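Local coordinates for SusD superfamily protein (Bacteroides vulgatus ATCC 8482, PDB 3JQ0) that probably binds nutrients such as sugars at the bacterial outer membrane, as a protein of the SusD family, at residues Tyr108-Tyr113 / His178-Ala183; Lys158-Ser163 / Gln186-Glu191. All blocks are in the same frame, centred on the assembly; numbering follows the deposited sequence.

Both contacts lie in the TPR-related helical part of the SusD fold and share helix 182-199: contact 1 joins the loop leading into it to helix 97-122, and contact 2 joins its following turns to helix 149-167. Their centres are about 8 Å apart, on the same side of the chain's centre. Arg-111 NH2 forms a salt bridge with Asp-159 OD1 at 2.8 Å, tying helix 97-122 to helix 149-167. Leu-188 packs against contact 1 as well, its CD2 3.6 Å from Gly-109 O, and Thr-185 OG1 hydrogen-bonds to both Trp-180 NE1 and Ser-163 OG. A glycerol, probably from crystallisation, hydrogen-bonds to His-178 O, in the loop that leads to Trp-180.

Contact 1: residues Tyr108-Tyr113 / His178-Ala183; sequences YGMRAY and HFWSAA
Trp-180 lays one face of its indole on the backbone of Gly-109 and Met-110 (a selenomethionine), where the loop entering helix 182-199 meets helix 97-122 of the SusD-type, TPR-related helical domain. The packing is tight at both ends of the indole, at Gly-109 and at Tyr-113. With no side chain intervening, Gly-109 CA comes within 3.6 Å of Trp-180 NE1, and the glycine carbonyl carbon sits 3.8 Å above the indole plane, toward the rim. One turn on, Tyr-113 meets the far edge of the indole, its CD1 3.6 Å from Trp-180 CH2. The two aromatic planes are inclined at 59°, so this is an oblique pairing, and on the tyrosine side it is one ring face that receives the indole. The contact slackens at Met-110, where CG passes Trp-180 CE3 at 4.1 Å and the side chain also packs on Leu-19 and His-20 of helix 9-25. Farther out, Phe-179 and His-178 are partly exposed. With CG anti to the backbone N (chi1 -162°), the indole of Trp-180 lies alongside the helix backbone. Phe-245 meets the indole edge-to-face, Tyr-113 OH is hydrogen-bonded to His-117 NE2, and the indole N-H of Trp-180 is given to Thr-185 OG1.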
# COMPACT_ATOMS: atom_id res chain seq x y z
N TYR A 108 14.09 9.21 -12.21
CA TYR A 108 12.88 9.94 -12.64
C TYR A 108 11.62 9.23 -12.09
O TYR A 108 10.66 9.90 -11.68
CB TYR A 108 12.84 10.05 -14.15
CG TYR A 108 13.73 11.12 -14.74
CD1 TYR A 108 13.54 12.44 -14.45
CD2 TYR A 108 14.77 10.78 -15.61
CE1 TYR A 108 14.33 13.44 -15.01
CE2 TYR A 108 15.58 11.77 -16.18
CZ TYR A 108 15.35 13.08 -15.87
OH TYR A 108 16.14 14.07 -16.44
N GLY A 109 11.60 7.90 -12.11
CA GLY A 109 10.43 7.15 -11.63
C GLY A 109 10.21 7.38 -10.14
O GLY A 109 9.08 7.64 -9.70
N MSE A 110 11.29 7.27 -9.34
CA MSE A 110 11.17 7.50 -7.90
C MSE A 110 10.75 8.93 -7.59
O MSE A 110 9.96 9.15 -6.63
CB MSE A 110 12.46 7.15 -7.17
CG MSE A 110 12.80 5.66 -7.12
SE MSE A 110 14.34 5.26 -6.02
CE MSE A 110 15.71 5.91 -7.26
N ARG A 111 11.23 9.90 -8.35
CA ARG A 111 10.82 11.27 -8.10
C ARG A 111 9.31 11.44 -8.32
O ARG A 111 8.58 12.00 -7.48
CB ARG A 111 11.61 12.28 -8.96
CG ARG A 111 11.27 13.72 -8.63
CD ARG A 111 12.27 14.71 -9.13
NE ARG A 111 12.19 14.88 -10.57
CZ ARG A 111 13.02 15.65 -11.26
NH1 ARG A 111 14.04 16.20 -10.67
NH2 ARG A 111 12.82 15.83 -12.53
N ALA A 112 8.81 10.92 -9.43
CA ALA A 112 7.38 10.96 -9.74
C ALA A 112 6.58 10.23 -8.65
O ALA A 112 5.51 10.69 -8.26
CB ALA A 112 7.13 10.34 -11.10
N TYR A 113 7.09 9.10 -8.18
CA TYR A 113 6.41 8.30 -7.17
C TYR A 113 6.19 9.09 -5.88
O TYR A 113 5.11 9.12 -5.30
CB TYR A 113 7.27 7.04 -6.91
CG TYR A 113 6.67 6.14 -5.87
CD1 TYR A 113 5.59 5.29 -6.14
CD2 TYR A 113 7.17 6.14 -4.57
CE1 TYR A 113 5.01 4.49 -5.13
CE2 TYR A 113 6.63 5.33 -3.59
CZ TYR A 113 5.55 4.56 -3.85
OH TYR A 113 4.95 3.83 -2.83
N HIS A 178 13.46 -5.50 -6.04
CA HIS A 178 13.51 -4.56 -4.93
C HIS A 178 14.15 -3.23 -5.31
O HIS A 178 14.30 -2.37 -4.46
CB HIS A 178 14.22 -5.23 -3.76
CG HIS A 178 15.63 -5.59 -4.08
ND1 HIS A 178 15.96 -6.31 -5.20
CD2 HIS A 178 16.78 -5.30 -3.44
CE1 HIS A 178 17.27 -6.45 -5.24
NE2 HIS A 178 17.77 -5.87 -4.17
N PHE A 179 14.47 -3.05 -6.60
CA PHE A 179 14.92 -1.78 -7.15
C PHE A 179 13.89 -1.35 -8.18
O PHE A 179 13.21 -2.17 -8.79
CB PHE A 179 16.33 -1.89 -7.78
CG PHE A 179 17.44 -1.76 -6.77
CD1 PHE A 179 17.64 -2.70 -5.76
CD2 PHE A 179 18.29 -0.68 -6.80
CE1 PHE A 179 18.68 -2.54 -4.84
CE2 PHE A 179 19.30 -0.52 -5.87
CZ PHE A 179 19.48 -1.42 -4.89
N TRP A 180 13.79 -0.04 -8.40
CA TRP A 180 12.84 0.48 -9.35
C TRP A 180 13.15 -0.04 -10.76
O TRP A 180 14.30 -0.29 -11.10
CB TRP A 180 12.80 2.03 -9.30
CG TRP A 180 11.58 2.64 -9.92
CD1 TRP A 180 11.40 3.00 -11.24
CD2 TRP A 180 10.36 2.94 -9.24
NE1 TRP A 180 10.15 3.53 -11.39
CE2 TRP A 180 9.47 3.50 -10.21
CE3 TRP A 180 9.94 2.84 -7.92
CZ2 TRP A 180 8.19 3.89 -9.91
CZ3 TRP A 180 8.63 3.24 -7.60
CH2 TRP A 180 7.79 3.77 -8.59
N SER A 181 12.13 -0.18 -11.60
CA SER A 181 12.25 -0.83 -12.92
C SER A 181 11.21 -0.23 -13.86
O SER A 181 10.31 0.53 -13.46
CB SER A 181 12.02 -2.33 -12.80
OG SER A 181 10.67 -2.60 -12.48
N ALA A 182 11.27 -0.64 -15.13
CA ALA A 182 10.33 -0.16 -16.12
C ALA A 182 8.88 -0.49 -15.77
O ALA A 182 7.98 0.34 -15.99
CB ALA A 182 10.67 -0.69 -17.50
N ALA A 183 8.64 -1.68 -15.21
CA ALA A 183 7.29 -2.06 -14.87
C ALA A 183 6.79 -1.25 -13.68
O ALA A 183 5.60 -0.98 -13.59
CB ALA A 183 7.18 -3.57 -14.59

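Contact 2: residues Lys158-Ser163 / Gln186-Glu191; sequences KDIQAS and QMLKGE
Ile-160 projects from helix 149-167 onto helix 182-199, and its two branches divide the work. The CG2 methyl lies against the aliphatic stem of Lys-189, 3.7 Å from CB of that lysine and 3.8 Å from its CD. The longer branch is directed at the helix itself: CD1 of Ile-160 comes to 3.9 Å from Lys-189 CA and, more loosely, to 4.2 Å from Leu-188 CG. CG2 stands anti to the backbone N while CG1 lies beside it (chi1 -72°), which sets CG2 on the lysine stem and lets CG1 carry CD1 to the helix backbone at Lys-189 and to Leu-188. The backbones are close here, with 6.4 Å between the CA atoms of Ile-160 and Lys-189. Apolar packing alone makes this first shell.

Of the three side chains, Lys-189 is anchored from outside the first shell. It is extended throughout, and its NZ forms a salt bridge with Glu-164 OE1, one turn beyond Ile-160 on the same helix; the lysine stem is thereby held across the isoleucine. The same carboxylate oxygen accepts a hydrogen bond from NE2 of Gln-186, while OE1 of that residue accepts one from Asn-216 ND2 of helix 204-217. Beside Ile-160's helix turn, Ser-163 OG hydrogen-bonds to Gly-105 O.

In the wider fold, Leu-188 also packs on Phe-116 of helix 97-122 and on Tyr-362 of strand 359-363, while Lys-189 touches Ile-209. Helix 182-199 is thus in contact with helices 149-167, 97-122, 204-217 and 364-377, the last touched by Met-187 at Asp-366 and Cys-367, and with strand 359-363.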
# COMPACT_ATOMS: atom_id res chain seq x y z
N LYS A 158 5.67 14.45 -16.56
CA LYS A 158 6.92 14.70 -17.24
C LYS A 158 8.01 13.73 -16.78
O LYS A 158 8.78 13.21 -17.58
CB LYS A 158 7.32 16.16 -17.00
CG LYS A 158 8.57 16.64 -17.76
CD LYS A 158 8.90 18.08 -17.41
CE LYS A 158 10.19 18.53 -18.08
NZ LYS A 158 10.75 19.80 -17.59
N ASP A 159 8.05 13.49 -15.46
CA ASP A 159 9.03 12.55 -14.92
C ASP A 159 8.71 11.11 -15.32
O ASP A 159 9.63 10.33 -15.55
CB ASP A 159 9.10 12.73 -13.42
CG ASP A 159 9.89 13.97 -13.02
OD1 ASP A 159 10.75 14.42 -13.81
OD2 ASP A 159 9.68 14.44 -11.86
N ILE A 160 7.43 10.73 -15.36
CA ILE A 160 7.04 9.41 -15.84
C ILE A 160 7.53 9.23 -17.30
O ILE A 160 8.08 8.19 -17.67
CB ILE A 160 5.52 9.19 -15.72
CG1 ILE A 160 5.14 9.02 -14.25
CG2 ILE A 160 5.08 8.02 -16.59
CD1 ILE A 160 3.66 9.11 -13.98
N GLN A 161 7.29 10.26 -18.13
CA GLN A 161 7.75 10.19 -19.52
C GLN A 161 9.27 10.03 -19.58
O GLN A 161 9.78 9.23 -20.34
CB GLN A 161 7.25 11.43 -20.29
CG GLN A 161 7.72 11.53 -21.75
CD GLN A 161 7.28 12.87 -22.34
OE1 GLN A 161 7.61 13.95 -21.79
NE2 GLN A 161 6.54 12.83 -23.40
N ALA A 162 9.99 10.84 -18.81
CA ALA A 162 11.45 10.76 -18.78
C ALA A 162 11.90 9.36 -18.36
O ALA A 162 12.84 8.78 -18.91
CB ALA A 162 12.06 11.84 -17.91
N SER A 163 11.23 8.82 -17.34
CA SER A 163 11.57 7.49 -16.82
C SER A 163 11.36 6.41 -17.89
O SER A 163 12.26 5.60 -18.15
CB SER A 163 10.73 7.20 -15.59
OG SER A 163 10.99 5.86 -15.12
N GLN A 186 5.53 1.90 -15.22
CA GLN A 186 4.23 1.70 -15.87
C GLN A 186 3.08 1.58 -14.86
O GLN A 186 2.02 2.11 -15.10
CB GLN A 186 4.25 0.52 -16.83
CG GLN A 186 5.20 0.74 -18.00
CD GLN A 186 4.84 1.95 -18.81
OE1 GLN A 186 3.71 2.06 -19.33
NE2 GLN A 186 5.79 2.88 -18.94
N MSE A 187 3.33 0.93 -13.70
CA MSE A 187 2.33 0.90 -12.64
C MSE A 187 2.00 2.31 -12.18
O MSE A 187 0.83 2.70 -12.05
CB MSE A 187 2.83 0.08 -11.44
CG MSE A 187 2.71 -1.42 -11.56
SE MSE A 187 0.90 -2.07 -11.77
CE MSE A 187 0.14 -1.47 -10.15
N LEU A 188 3.02 3.10 -11.88
CA LEU A 188 2.83 4.46 -11.40
C LEU A 188 2.12 5.29 -12.48
O LEU A 188 1.24 6.09 -12.18
CB LEU A 188 4.18 5.07 -11.05
CG LEU A 188 4.15 6.56 -10.72
CD1 LEU A 188 3.30 6.86 -9.49
CD2 LEU A 188 5.59 7.07 -10.53
N LYS A 189 2.50 5.10 -13.72
CA LYS A 189 1.84 5.80 -14.84
C LYS A 189 0.35 5.48 -14.87
O LYS A 189 -0.50 6.37 -15.01
CB LYS A 189 2.52 5.41 -16.14
CG LYS A 189 1.97 6.17 -17.36
CD LYS A 189 2.71 5.85 -18.63
CE LYS A 189 2.27 6.69 -19.80
NZ LYS A 189 2.97 6.27 -21.06
N GLY A 190 -0.00 4.21 -14.72
CA GLY A 190 -1.40 3.84 -14.69
C GLY A 190 -2.12 4.53 -13.53
O GLY A 190 -3.24 5.07 -13.71
N GLU A 191 -1.49 4.54 -12.35
CA GLU A 191 -2.13 5.19 -11.23
C GLU A 191 -2.32 6.68 -11.46
O GLU A 191 -3.36 7.26 -11.13
CB GLU A 191 -1.33 5.00 -9.93
CG GLU A 191 -1.18 3.56 -9.51
CD GLU A 191 -0.69 3.45 -8.08
OE1 GLU A 191 0.36 4.03 -7.71
OE2 GLU A 191 -1.44 2.86 -7.28